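Local structure of PduO-type ATP--cob(I)alamin adenosyltransferase (Sulfolobus tokodaii, 1WOZ) at residues A[52-57]-A[151-156]; A[42-47]-A[111-116]; A[69-74]-A[135-140]; A[62-67]-A[140-145]. The protein probably transfers the adenosyl group of ATP to cob(I)alamin, as PduO-type corrinoid adenosyltransferases do, and assembles as a trimer. All blocks are in the same frame, centred on the assembly; numbering follows the deposited sequence.

Interaction 1: A[52-57]-A[151-156]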
loop_
_atom_site.group_PDB
_atom_site.type_symbol
_atom_site.label_atom_id
_atom_site.label_comp_id
_atom_site.label_asym_id
_atom_site.label_seq_id
_atom_site.Cartn_x
_atom_site.Cartn_y
_atom_site.Cartn_z
ATOM N N LYS A 52 19.566 -7.560 -7.793
ATOM C CA LYS A 52 20.006 -8.904 -7.391
ATOM C C LYS A 52 19.646 -9.210 -5.937
ATOM O O LYS A 52 19.095 -10.287 -5.629
ATOM C CB LYS A 52 21.525 -9.045 -7.597
ATOM C CG LYS A 52 22.160 -10.300 -6.982
ATOM C CD LYS A 52 23.690 -10.239 -7.125
ATOM C CE LYS A 52 24.398 -11.427 -6.470
ATOM N NZ LYS A 52 24.109 -12.707 -7.178
ATOM N N ASP A 53 19.941 -8.273 -5.037
ATOM C CA ASP A 53 19.628 -8.478 -3.626
ATOM C C ASP A 53 18.129 -8.633 -3.380
ATOM O O ASP A 53 17.699 -9.532 -2.645
ATOM C CB ASP A 53 20.158 -7.311 -2.774
ATOM C CG ASP A 53 21.685 -7.313 -2.669
ATOM O OD1 ASP A 53 22.284 -8.398 -2.861
ATOM O OD2 ASP A 53 22.266 -6.249 -2.390
ATOM N N LEU A 54 17.340 -7.743 -3.975
ATOM C CA LEU A 54 15.891 -7.788 -3.797
ATOM C C LEU A 54 15.286 -9.059 -4.399
ATOM O O LEU A 54 14.341 -9.623 -3.845
ATOM C CB LEU A 54 15.248 -6.535 -4.408
ATOM C CG LEU A 54 15.548 -5.249 -3.622
ATOM C CD1 LEU A 54 15.112 -4.045 -4.448
ATOM C CD2 LEU A 54 14.848 -5.286 -2.258
ATOM N N GLU A 55 15.816 -9.514 -5.532
ATOM C CA GLU A 55 15.286 -10.739 -6.129
ATOM C C GLU A 55 15.523 -11.923 -5.200
ATOM O O GLU A 55 14.678 -12.810 -5.117
ATOM C CB GLU A 55 15.885 -10.980 -7.526
ATOM C CG GLU A 55 15.193 -10.099 -8.575
ATOM C CD GLU A 55 15.964 -9.958 -9.871
ATOM O OE1 GLU A 55 17.106 -10.449 -9.939
ATOM O OE2 GLU A 55 15.424 -9.336 -10.820
ATOM N N ARG A 56 16.649 -11.932 -4.484
ATOM C CA ARG A 56 16.924 -13.012 -3.528
ATOM C C ARG A 56 15.929 -12.936 -2.362
ATOM O O ARG A 56 15.440 -13.967 -1.869
ATOM C CB ARG A 56 18.365 -12.933 -3.000
ATOM C CG ARG A 56 18.611 -13.799 -1.752
ATOM C CD ARG A 56 20.107 -13.957 -1.495
ATOM N NE ARG A 56 20.372 -14.683 -0.259
ATOM C CZ ARG A 56 21.594 -15.024 0.143
ATOM N NH1 ARG A 56 22.645 -14.696 -0.604
ATOM N NH2 ARG A 56 21.761 -15.699 1.268
ATOM N N VAL A 57 15.640 -11.722 -1.902
ATOM C CA VAL A 57 14.658 -11.563 -0.837
ATOM C C VAL A 57 13.282 -12.143 -1.257
ATOM O O VAL A 57 12.615 -12.789 -0.462
ATOM C CB VAL A 57 14.447 -10.058 -0.453
ATOM C CG1 VAL A 57 13.266 -9.927 0.523
ATOM C CG2 VAL A 57 15.724 -9.499 0.213
ATOM N N SER A 151 15.774 -2.744 7.655
ATOM C CA SER A 151 17.000 -1.940 7.751
ATOM C C SER A 151 17.775 -1.989 6.423
ATOM O O SER A 151 18.399 -1.002 6.024
ATOM C CB SER A 151 17.898 -2.439 8.891
ATOM O OG SER A 151 17.229 -2.295 10.124
ATOM N N LEU A 152 17.750 -3.149 5.755
ATOM C CA LEU A 152 18.411 -3.274 4.464
ATOM C C LEU A 152 17.729 -2.330 3.449
ATOM O O LEU A 152 18.398 -1.635 2.679
ATOM C CB LEU A 152 18.330 -4.732 3.961
ATOM C CG LEU A 152 18.733 -4.946 2.498
ATOM C CD1 LEU A 152 20.159 -4.453 2.266
ATOM C CD2 LEU A 152 18.584 -6.431 2.135
ATOM N N LEU A 153 16.397 -2.325 3.434
ATOM C CA LEU A 153 15.660 -1.460 2.513
ATOM C C LEU A 153 15.999 0.020 2.772
ATOM O O LEU A 153 16.120 0.808 1.834
ATOM C CB LEU A 153 14.156 -1.711 2.658
ATOM C CG LEU A 153 13.686 -3.085 2.118
ATOM C CD1 LEU A 153 12.259 -3.362 2.577
ATOM C CD2 LEU A 153 13.764 -3.112 0.580
ATOM N N PHE A 154 16.122 0.375 4.048
ATOM C CA PHE A 154 16.479 1.739 4.470
ATOM C C PHE A 154 17.868 2.077 3.915
ATOM O O PHE A 154 18.063 3.109 3.277
ATOM C CB PHE A 154 16.464 1.799 6.006
ATOM C CG PHE A 154 16.786 3.159 6.574
ATOM C CD1 PHE A 154 18.099 3.521 6.839
ATOM C CD2 PHE A 154 15.773 4.077 6.839
ATOM C CE1 PHE A 154 18.412 4.794 7.367
ATOM C CE2 PHE A 154 16.062 5.355 7.366
ATOM C CZ PHE A 154 17.390 5.711 7.630
ATOM N N ALA A 155 18.836 1.185 4.114
ATOM C CA ALA A 155 20.185 1.447 3.610
ATOM C C ALA A 155 20.200 1.576 2.103
ATOM O O ALA A 155 20.942 2.394 1.543
ATOM C CB ALA A 155 21.150 0.328 4.068
HETATM N N MSE A 156 19.363 0.785 1.427
HETATM C CA MSE A 156 19.323 0.873 -0.019
HETATM C C MSE A 156 18.735 2.207 -0.457
HETATM O O MSE A 156 19.166 2.766 -1.453
HETATM C CB MSE A 156 18.485 -0.263 -0.624
HETATM C CG MSE A 156 19.090 -1.640 -0.491
HETATM SE SE MSE A 156 17.808 -2.861 -1.354
HETATM C CE MSE A 156 18.907 -4.462 -1.520
#

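Interaction 2: A[42-47]-A[111-116]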
loop_
_atom_site.group_PDB
_atom_site.type_symbol
_atom_site.label_atom_id
_atom_site.label_comp_id
_atom_site.label_asym_id
_atom_site.label_seq_id
_atom_site.Cartn_x
_atom_site.Cartn_y
_atom_site.Cartn_z
ATOM N N ILE A 42 11.863 -3.326 -7.492
ATOM C CA ILE A 42 12.818 -3.857 -8.462
ATOM C C ILE A 42 12.549 -3.287 -9.859
ATOM O O ILE A 42 13.479 -2.868 -10.553
ATOM C CB ILE A 42 12.762 -5.411 -8.520
ATOM C CG1 ILE A 42 13.297 -5.992 -7.207
ATOM C CG2 ILE A 42 13.584 -5.944 -9.748
ATOM C CD1 ILE A 42 13.005 -7.498 -7.019
ATOM N N SER A 43 11.286 -3.244 -10.280
ATOM C CA SER A 43 10.976 -2.715 -11.608
ATOM C C SER A 43 11.322 -1.221 -11.756
ATOM O O SER A 43 11.480 -0.724 -12.870
ATOM C CB SER A 43 9.488 -2.918 -11.955
ATOM O OG SER A 43 8.649 -1.962 -11.301
ATOM N N LYS A 44 11.454 -0.508 -10.647
ATOM C CA LYS A 44 11.730 0.935 -10.694
ATOM C C LYS A 44 13.192 1.309 -10.413
ATOM O O LYS A 44 13.568 2.473 -10.496
ATOM C CB LYS A 44 10.856 1.664 -9.662
ATOM C CG LYS A 44 9.354 1.494 -9.827
ATOM C CD LYS A 44 8.857 2.199 -11.057
ATOM C CE LYS A 44 8.983 3.714 -10.923
ATOM N NZ LYS A 44 8.475 4.407 -12.150
ATOM N N ILE A 45 14.005 0.329 -10.083
ATOM C CA ILE A 45 15.411 0.544 -9.732
ATOM C C ILE A 45 16.308 0.053 -10.870
ATOM O O ILE A 45 16.224 -1.103 -11.288
ATOM C CB ILE A 45 15.733 -0.236 -8.416
ATOM C CG1 ILE A 45 15.076 0.472 -7.225
ATOM C CG2 ILE A 45 17.225 -0.363 -8.196
ATOM C CD1 ILE A 45 15.070 -0.423 -5.960
ATOM N N PRO A 46 17.200 0.919 -11.367
ATOM C CA PRO A 46 18.086 0.525 -12.465
ATOM C C PRO A 46 19.399 -0.150 -12.065
ATOM O O PRO A 46 20.112 -0.675 -12.916
ATOM C CB PRO A 46 18.343 1.854 -13.167
ATOM C CG PRO A 46 18.499 2.798 -11.972
ATOM C CD PRO A 46 17.341 2.362 -11.061
ATOM N N TRP A 47 19.728 -0.156 -10.787
ATOM C CA TRP A 47 21.017 -0.701 -10.375
ATOM C C TRP A 47 20.998 -2.200 -10.173
ATOM O O TRP A 47 20.181 -2.739 -9.417
ATOM C CB TRP A 47 21.477 0.017 -9.114
ATOM C CG TRP A 47 21.417 1.519 -9.276
ATOM C CD1 TRP A 47 22.176 2.296 -10.111
ATOM C CD2 TRP A 47 20.508 2.407 -8.619
ATOM N NE1 TRP A 47 21.790 3.614 -10.014
ATOM C CE2 TRP A 47 20.769 3.713 -9.107
ATOM C CE3 TRP A 47 19.501 2.226 -7.668
ATOM C CZ2 TRP A 47 20.053 4.828 -8.680
ATOM C CZ3 TRP A 47 18.779 3.345 -7.236
ATOM C CH2 TRP A 47 19.062 4.630 -7.745
ATOM N N ALA A 111 14.455 5.834 -4.203
ATOM C CA ALA A 111 14.486 5.813 -2.746
ATOM C C ALA A 111 13.048 5.847 -2.189
ATOM O O ALA A 111 12.754 5.213 -1.173
ATOM C CB ALA A 111 15.271 7.016 -2.209
ATOM N N SER A 112 12.158 6.580 -2.852
ATOM C CA SER A 112 10.787 6.680 -2.355
ATOM C C SER A 112 10.079 5.336 -2.393
ATOM O O SER A 112 9.395 4.980 -1.435
ATOM C CB SER A 112 9.975 7.710 -3.161
ATOM O OG SER A 112 10.522 9.010 -2.997
ATOM N N VAL A 113 10.235 4.584 -3.483
ATOM C CA VAL A 113 9.571 3.289 -3.547
ATOM C C VAL A 113 10.190 2.320 -2.547
ATOM O O VAL A 113 9.490 1.451 -1.994
ATOM C CB VAL A 113 9.589 2.703 -4.971
ATOM C CG1 VAL A 113 8.789 1.391 -5.003
ATOM C CG2 VAL A 113 8.929 3.682 -5.930
ATOM N N LEU A 114 11.496 2.463 -2.301
ATOM C CA LEU A 114 12.172 1.622 -1.301
ATOM C C LEU A 114 11.645 1.922 0.102
ATOM O O LEU A 114 11.486 1.002 0.917
ATOM C CB LEU A 114 13.696 1.831 -1.355
ATOM C CG LEU A 114 14.311 1.113 -2.593
ATOM C CD1 LEU A 114 15.712 1.672 -2.878
ATOM C CD2 LEU A 114 14.383 -0.402 -2.361
ATOM N N HIS A 115 11.387 3.202 0.395
ATOM C CA HIS A 115 10.846 3.565 1.700
ATOM C C HIS A 115 9.416 3.046 1.865
ATOM O O HIS A 115 9.008 2.654 2.962
ATOM C CB HIS A 115 10.859 5.088 1.899
ATOM C CG HIS A 115 12.176 5.607 2.374
ATOM N ND1 HIS A 115 12.731 5.212 3.573
ATOM C CD2 HIS A 115 13.059 6.469 1.809
ATOM C CE1 HIS A 115 13.904 5.804 3.726
ATOM N NE2 HIS A 115 14.126 6.571 2.670
ATOM N N VAL A 116 8.634 3.083 0.788
ATOM C CA VAL A 116 7.277 2.554 0.888
ATOM C C VAL A 116 7.373 1.051 1.203
ATOM O O VAL A 116 6.666 0.527 2.073
ATOM C CB VAL A 116 6.497 2.731 -0.441
ATOM C CG1 VAL A 116 5.258 1.828 -0.435
ATOM C CG2 VAL A 116 6.099 4.208 -0.633
#

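Interaction 3: A[69-74]-A[135-140]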
loop_
_atom_site.group_PDB
_atom_site.type_symbol
_atom_site.label_atom_id
_atom_site.label_comp_id
_atom_site.label_asym_id
_atom_site.label_seq_id
_atom_site.Cartn_x
_atom_site.Cartn_y
_atom_site.Cartn_z
ATOM N N SER A 69 3.889 -22.438 6.640
ATOM C CA SER A 69 2.887 -23.405 6.193
ATOM C C SER A 69 3.161 -24.867 6.554
ATOM O O SER A 69 2.232 -25.687 6.541
ATOM C CB SER A 69 2.715 -23.318 4.666
ATOM O OG SER A 69 2.198 -22.053 4.279
ATOM N N THR A 70 4.413 -25.195 6.866
ATOM C CA THR A 70 4.774 -26.574 7.196
ATOM C C THR A 70 5.441 -26.710 8.559
ATOM O O THR A 70 6.125 -27.703 8.815
ATOM C CB THR A 70 5.738 -27.171 6.141
ATOM O OG1 THR A 70 7.005 -26.512 6.216
ATOM C CG2 THR A 70 5.172 -26.988 4.736
ATOM N N GLN A 71 5.238 -25.716 9.425
ATOM C CA GLN A 71 5.819 -25.707 10.765
ATOM C C GLN A 71 7.317 -26.008 10.709
ATOM O O GLN A 71 7.834 -26.837 11.468
ATOM C CB GLN A 71 5.093 -26.727 11.663
ATOM C CG GLN A 71 5.417 -26.592 13.144
ATOM C CD GLN A 71 4.491 -27.420 14.053
ATOM O OE1 GLN A 71 4.736 -27.543 15.258
ATOM N NE2 GLN A 71 3.423 -27.977 13.479
ATOM N N SER A 72 8.001 -25.327 9.786
ATOM C CA SER A 72 9.440 -25.457 9.573
ATOM C C SER A 72 9.906 -26.827 9.059
ATOM O O SER A 72 11.086 -27.150 9.185
ATOM C CB SER A 72 10.217 -25.124 10.860
ATOM O OG SER A 72 9.812 -23.888 11.432
ATOM N N SER A 73 9.000 -27.607 8.464
ATOM C CA SER A 73 9.351 -28.938 7.938
ATOM C C SER A 73 9.993 -28.923 6.554
ATOM O O SER A 73 10.987 -29.607 6.330
ATOM C CB SER A 73 8.109 -29.843 7.882
ATOM O OG SER A 73 7.628 -30.111 9.185
ATOM N N LYS A 74 9.419 -28.152 5.630
ATOM C CA LYS A 74 9.924 -28.062 4.257
ATOM C C LYS A 74 11.036 -27.023 4.058
ATOM O O LYS A 74 11.879 -27.150 3.165
ATOM C CB LYS A 74 8.779 -27.751 3.302
ATOM C CG LYS A 74 9.206 -27.751 1.846
ATOM C CD LYS A 74 8.052 -27.466 0.914
ATOM C CE LYS A 74 8.521 -27.504 -0.541
ATOM N NZ LYS A 74 7.503 -26.899 -1.440
ATOM N N LEU A 135 -0.354 -18.304 16.952
ATOM C CA LEU A 135 0.361 -19.467 16.435
ATOM C C LEU A 135 1.768 -19.505 17.028
ATOM O O LEU A 135 2.743 -19.222 16.338
ATOM C CB LEU A 135 0.471 -19.386 14.909
ATOM C CG LEU A 135 -0.798 -19.146 14.098
ATOM C CD1 LEU A 135 -0.418 -18.911 12.647
ATOM C CD2 LEU A 135 -1.733 -20.343 14.223
ATOM N N PRO A 136 1.891 -19.851 18.321
ATOM C CA PRO A 136 3.193 -19.917 18.998
ATOM C C PRO A 136 4.254 -20.808 18.336
ATOM O O PRO A 136 5.418 -20.768 18.709
ATOM C CB PRO A 136 2.824 -20.408 20.398
ATOM C CG PRO A 136 1.490 -19.775 20.623
ATOM C CD PRO A 136 0.788 -20.013 19.287
ATOM N N GLU A 137 3.855 -21.609 17.360
ATOM C CA GLU A 137 4.794 -22.495 16.684
ATOM C C GLU A 137 5.596 -21.782 15.592
ATOM O O GLU A 137 6.538 -22.345 15.045
ATOM C CB GLU A 137 4.043 -23.674 16.061
ATOM C CG GLU A 137 2.729 -24.014 16.749
ATOM C CD GLU A 137 1.720 -22.872 16.678
ATOM O OE1 GLU A 137 1.462 -22.377 15.561
ATOM O OE2 GLU A 137 1.190 -22.473 17.735
ATOM N N ILE A 138 5.232 -20.554 15.261
ATOM C CA ILE A 138 5.965 -19.851 14.217
ATOM C C ILE A 138 7.447 -19.718 14.568
ATOM O O ILE A 138 7.810 -19.426 15.708
ATOM C CB ILE A 138 5.351 -18.451 13.940
ATOM C CG1 ILE A 138 6.383 -17.551 13.260
ATOM C CG2 ILE A 138 4.842 -17.829 15.231
ATOM C CD1 ILE A 138 5.965 -16.124 13.149
ATOM N N ASN A 139 8.298 -19.962 13.579
ATOM C CA ASN A 139 9.743 -19.857 13.735
ATOM C C ASN A 139 10.116 -18.394 14.027
ATOM O O ASN A 139 9.894 -17.512 13.204
ATOM C CB ASN A 139 10.416 -20.348 12.445
ATOM C CG ASN A 139 11.935 -20.230 12.476
ATOM O OD1 ASN A 139 12.531 -19.771 13.454
ATOM N ND2 ASN A 139 12.565 -20.637 11.389
ATOM N N ARG A 140 10.677 -18.151 15.211
ATOM C CA ARG A 140 11.078 -16.811 15.650
ATOM C C ARG A 140 12.063 -16.116 14.695
ATOM O O ARG A 140 12.100 -14.884 14.610
ATOM C CB ARG A 140 11.692 -16.919 17.056
ATOM C CG ARG A 140 12.178 -15.609 17.684
ATOM C CD ARG A 140 11.019 -14.666 18.024
ATOM N NE ARG A 140 11.447 -13.439 18.709
ATOM C CZ ARG A 140 12.010 -13.399 19.918
ATOM N NH1 ARG A 140 12.224 -14.523 20.594
ATOM N NH2 ARG A 140 12.347 -12.229 20.460
HETATM O O HOH W 1 7.585 -24.065 13.256
#

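Interaction 4: A[62-67]-A[140-145]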
loop_
_atom_site.group_PDB
_atom_site.type_symbol
_atom_site.label_atom_id
_atom_site.label_comp_id
_atom_site.label_asym_id
_atom_site.label_seq_id
_atom_site.Cartn_x
_atom_site.Cartn_y
_atom_site.Cartn_z
ATOM N N PHE A 62 9.219 -16.499 -0.174
ATOM C CA PHE A 62 8.459 -17.723 -0.479
ATOM C C PHE A 62 8.939 -18.827 0.468
ATOM O O PHE A 62 8.152 -19.645 0.931
ATOM C CB PHE A 62 8.649 -18.168 -1.936
ATOM C CG PHE A 62 7.674 -17.532 -2.887
ATOM C CD1 PHE A 62 7.965 -16.327 -3.510
ATOM C CD2 PHE A 62 6.430 -18.126 -3.124
ATOM C CE1 PHE A 62 7.028 -15.712 -4.357
ATOM C CE2 PHE A 62 5.496 -17.513 -3.971
ATOM C CZ PHE A 62 5.809 -16.300 -4.583
ATOM N N GLU A 63 10.238 -18.861 0.764
ATOM C CA GLU A 63 10.725 -19.877 1.696
ATOM C C GLU A 63 10.137 -19.659 3.092
ATOM O O GLU A 63 9.805 -20.623 3.809
ATOM C CB GLU A 63 12.255 -19.864 1.738
ATOM C CG GLU A 63 12.857 -20.314 0.414
ATOM C CD GLU A 63 14.370 -20.480 0.453
ATOM O OE1 GLU A 63 14.882 -21.284 -0.344
ATOM O OE2 GLU A 63 15.051 -19.802 1.248
ATOM N N ILE A 64 9.991 -18.393 3.477
ATOM C CA ILE A 64 9.401 -18.067 4.771
ATOM C C ILE A 64 7.962 -18.564 4.782
ATOM O O ILE A 64 7.487 -19.117 5.781
ATOM C CB ILE A 64 9.437 -16.515 5.036
ATOM C CG1 ILE A 64 10.871 -16.098 5.338
ATOM C CG2 ILE A 64 8.425 -16.130 6.118
ATOM C CD1 ILE A 64 11.063 -14.606 5.575
ATOM N N GLY A 65 7.253 -18.360 3.675
ATOM C CA GLY A 65 5.880 -18.842 3.610
ATOM C C GLY A 65 5.795 -20.362 3.747
ATOM O O GLY A 65 4.866 -20.888 4.366
ATOM N N GLU A 66 6.761 -21.080 3.185
ATOM C CA GLU A 66 6.746 -22.538 3.290
ATOM C C GLU A 66 7.107 -22.973 4.702
ATOM O O GLU A 66 6.560 -23.954 5.215
ATOM C CB GLU A 66 7.707 -23.162 2.267
ATOM C CG GLU A 66 7.279 -22.868 0.841
ATOM C CD GLU A 66 7.760 -23.892 -0.180
ATOM O OE1 GLU A 66 8.984 -24.125 -0.302
ATOM O OE2 GLU A 66 6.882 -24.443 -0.875
ATOM N N ASP A 67 8.025 -22.248 5.331
ATOM C CA ASP A 67 8.405 -22.535 6.713
ATOM C C ASP A 67 7.105 -22.440 7.525
ATOM O O ASP A 67 6.696 -23.401 8.181
ATOM C CB ASP A 67 9.438 -21.492 7.202
ATOM C CG ASP A 67 9.935 -21.756 8.615
ATOM O OD1 ASP A 67 9.182 -22.300 9.448
ATOM O OD2 ASP A 67 11.087 -21.390 8.902
ATOM N N ARG A 140 10.677 -18.151 15.211
ATOM C CA ARG A 140 11.078 -16.811 15.650
ATOM C C ARG A 140 12.063 -16.116 14.695
ATOM O O ARG A 140 12.100 -14.884 14.610
ATOM C CB ARG A 140 11.692 -16.919 17.056
ATOM C CG ARG A 140 12.178 -15.609 17.684
ATOM C CD ARG A 140 11.019 -14.666 18.024
ATOM N NE ARG A 140 11.447 -13.439 18.709
ATOM C CZ ARG A 140 12.010 -13.399 19.918
ATOM N NH1 ARG A 140 12.224 -14.523 20.594
ATOM N NH2 ARG A 140 12.347 -12.229 20.460
HETATM N N MSE A 141 12.857 -16.901 13.974
HETATM C CA MSE A 141 13.828 -16.339 13.049
HETATM C C MSE A 141 13.152 -15.562 11.908
HETATM O O MSE A 141 13.776 -14.740 11.235
HETATM C CB MSE A 141 14.718 -17.438 12.468
HETATM C CG MSE A 141 16.057 -16.925 11.944
HETATM SE SE MSE A 141 17.214 -16.088 13.352
HETATM C CE MSE A 141 16.337 -16.716 14.905
ATOM N N ILE A 142 11.880 -15.837 11.695
ATOM C CA ILE A 142 11.122 -15.163 10.647
ATOM C C ILE A 142 10.939 -13.694 11.006
ATOM O O ILE A 142 11.091 -12.809 10.157
ATOM C CB ILE A 142 9.762 -15.839 10.472
ATOM C CG1 ILE A 142 9.980 -17.196 9.778
ATOM C CG2 ILE A 142 8.804 -14.955 9.647
ATOM C CD1 ILE A 142 8.715 -18.029 9.694
ATOM N N ILE A 143 10.619 -13.433 12.272
ATOM C CA ILE A 143 10.439 -12.057 12.715
ATOM C C ILE A 143 11.792 -11.341 12.645
ATOM O O ILE A 143 11.874 -10.174 12.230
ATOM C CB ILE A 143 9.853 -12.014 14.136
ATOM C CG1 ILE A 143 8.473 -12.697 14.125
ATOM C CG2 ILE A 143 9.723 -10.578 14.603
ATOM C CD1 ILE A 143 7.742 -12.732 15.477
ATOM N N VAL A 144 12.862 -12.044 13.013
ATOM C CA VAL A 144 14.189 -11.438 12.927
ATOM C C VAL A 144 14.531 -11.084 11.476
ATOM O O VAL A 144 15.073 -9.992 11.199
ATOM C CB VAL A 144 15.284 -12.370 13.469
ATOM C CG1 VAL A 144 16.642 -11.660 13.422
ATOM C CG2 VAL A 144 14.932 -12.773 14.912
ATOM N N TYR A 145 14.202 -11.986 10.552
ATOM C CA TYR A 145 14.484 -11.748 9.141
ATOM C C TYR A 145 13.761 -10.461 8.688
ATOM O O TYR A 145 14.371 -9.577 8.062
ATOM C CB TYR A 145 14.001 -12.936 8.287
ATOM C CG TYR A 145 14.340 -12.824 6.817
ATOM C CD1 TYR A 145 15.495 -13.410 6.296
ATOM C CD2 TYR A 145 13.509 -12.120 5.941
ATOM C CE1 TYR A 145 15.812 -13.300 4.951
ATOM C CE2 TYR A 145 13.816 -12.005 4.593
ATOM C CZ TYR A 145 14.959 -12.592 4.100
ATOM O OH TYR A 145 15.269 -12.486 2.768
#

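Interaction 1: A[52-57]-A[151-156]
With CG turned beside its own backbone N (chi1 -69°) and the chain extended beyond it, Met156, a selenomethionine, spans the gap to Asp53 and Leu54. Such reach is needed because the two antiparallel helices run rather far apart here, their axes approaching no closer than 12.2 Å, at 161° between directions. The terminal methyl does the touching at one end: Met156 CE lies 3.4 Å from Asp53 CB, closest to the methylene, with Asp53 OD2 a little farther from it, at 3.9 Å. One atom further back, Met156 SE rests 3.9 Å from Leu54 CD2 and about as near Leu54 CG, the two chains sliding past each other in opposite directions. Leu54 uses the same CD2 branch a second time, for it also meets Leu153 CD2 at 3.7 Å. The contact is mainly apolar and buried, made by methyl groups, a selenium and the aspartate methylene, and it buries a modest 197 Å² in all. The carboxylate of Asp53 is engaged by helix 79-96, where OD2 accepts from Tyr92 OH and forms a salt bridge with Arg88, so the buried charge is probably well compensated. Around this pair the remaining helices of the bundle close in: Leu152 packs on helix 79-96, Leu54 is backed by Ile38 and Ile42 of helix 23-44, and Leu153 leans on Leu114 and Thr117 of helix 109-134.

Interaction 2: A[42-47]-A[111-116]
Ile45 and Leu114 supply the apolar part of this contact, with a single methyl reaching into a fork. Ile45 CD1 is 3.7 Å from Leu114 CD2, and it is nearly as close to both the branching carbon and the other methyl, at 3.8 Å from Leu114 CG and Leu114 CD1. The side chains cross at about a right angle, and the tip of the isoleucine does the touching. CG1 of Ile45 stands beside the backbone N (chi1 -73°), which sends CD1 toward helix 109-134. A looser apolar touch joins Lys44 CG to Val113 CG2, 4.5 Å apart. These residues lie where helix 23-44 gives way to the short linker before helix 48-69, in a five-helix bundle of the cobalamin adenosyltransferase family; the linker closes one end of the bundle, and Trp47 takes the N-cap position of the next helix. The charged part lies at the far end of Lys44. Its chain curls away from Val113, and NZ forms salt bridges with Glu109 of its own chain and with Glu109 of the second subunit, while Lys44 of both other subunits packs nearby. Ring contacts complete the linker: Pro46 CG sits over the centre of the Trp47 ring, 3.7 Å above its plane, and Arg163 makes a cation-pi interaction with the same indole. On the helix 109-134 side, Val113 also packs on Phe40 of the third subunit.

Interaction 3: A[69-74]-A[135-140]
Gln71 and Ser72 face Glu137 and Asn139 across two loops, and the path of the chain from Ser69 onward explains how they come to do so. Ser69 closes helix 48-69, its OG bonded to Gly65 O. Thr70 begins a type I' turn that ends at Ser73, with Gln71 and Ser72 both holding positive phi at its corners. Gln71 carries its extended side chain across until OE1 lies 4.0 Å from Glu137 CB. This is a meeting of amide oxygen and methylene: the glutamate bends at chi2 and leads its carboxylate away, the two flat groups standing 80° apart. Ser72 comes next and points at the opposite loop; its OG is 3.7 Å from Asn139 CB. A water joins the same hydroxyl to the second loop, donating to Ser72 OG at 2.9 Å and to Glu137 O at 2.7 Å. Ser72 OG is also bonded to Asp67 OD1. Ser73 then fastens the turn twice on Thr70 O, through Ser73 N and through Ser73 OG, the latter 2.9 Å away. Just past the turn, Lys74 N donates to Thr70 OG1 in a nearly straight bond (3.0 Å, 175°). Asn139 is engaged meanwhile as the N-cap of helix 140-163: OD1 takes Met141 N, and ND2 reaches Ile77 O and Asp67 OD2. Direct touches between the two segments are therefore light, and polar links hold the loops together: the bridging water, Asp67 as a shared partner of Ser72 and Asn139, and the Asn139–Ile77 bond.

Interaction 4: A[62-67]-A[140-145]
Ile64 overlaps Ile142 with the methyl of its shorter branch, Ile64 CG2 lying 3.7 Å from Ile142 CG2. The two isoleucines slide past each other in opposite directions, as suits neighbouring antiparallel helices of a five-helix bundle; the segments of helix 48-69 and helix 140-163 run at 156° to one another with their axes 10.9 Å apart. In both residues CG1 stands beside the backbone N and CG2 opposite to it (chi1 -73° each), an arrangement that brings the two CG2 methyls against each other. The longer arm of Ile64 serves a different neighbour: Ile64 CD1 approaches the Tyr145 ring 3.5 Å from CD2, with Tyr145 CG and CE2 each 3.9 Å from Ile64 CD1. Tyr145 thereby lends its ring carbons to the core while its OH is bonded to Glu60 on the same opposing helix. Leu31 of helix 23-44 and Ile77 of the loop after helix 48-69 close over Ile64, whose side chain lies about 7 Å from the bound polyether. Phe62, two residues earlier, touches that ligand and meets the ring of Tyr171 of the second subunit, which places this part of the bundle beside a subunit boundary. About one turn further along helix 48-69, the carboxylate of Asp67 meets Ile142. Besides its partners Ser72 and Asn139 it accepts from Ile77 N, and against Asp67 CG rests the methyl Ile142 CD1, 4.1 Å away.

How the interactions relate
Interactions 1 and 4 pair the same two helices, 48-69 and 140-163, at centres 16 Å apart, and both are buried and mainly apolar; they touch where Tyr145 OH approaches Val57 CA. Interaction 2 is also buried but joins helix 109-134 to the end of helix 23-44 and its linker, and it adds salt bridges that involve another subunit. It adjoins interaction 1, with Leu114 CD1 packed against Met156 O. Interaction 3 lies at the opposite end of the bundle from interaction 2, on the surface, where water and polar side chains replace methyl groups. Its loops flank the helix ends of interaction 4, one following helix 48-69 and the other leading into helix 140-163, and the Lys74–Glu66 salt bridge links the two.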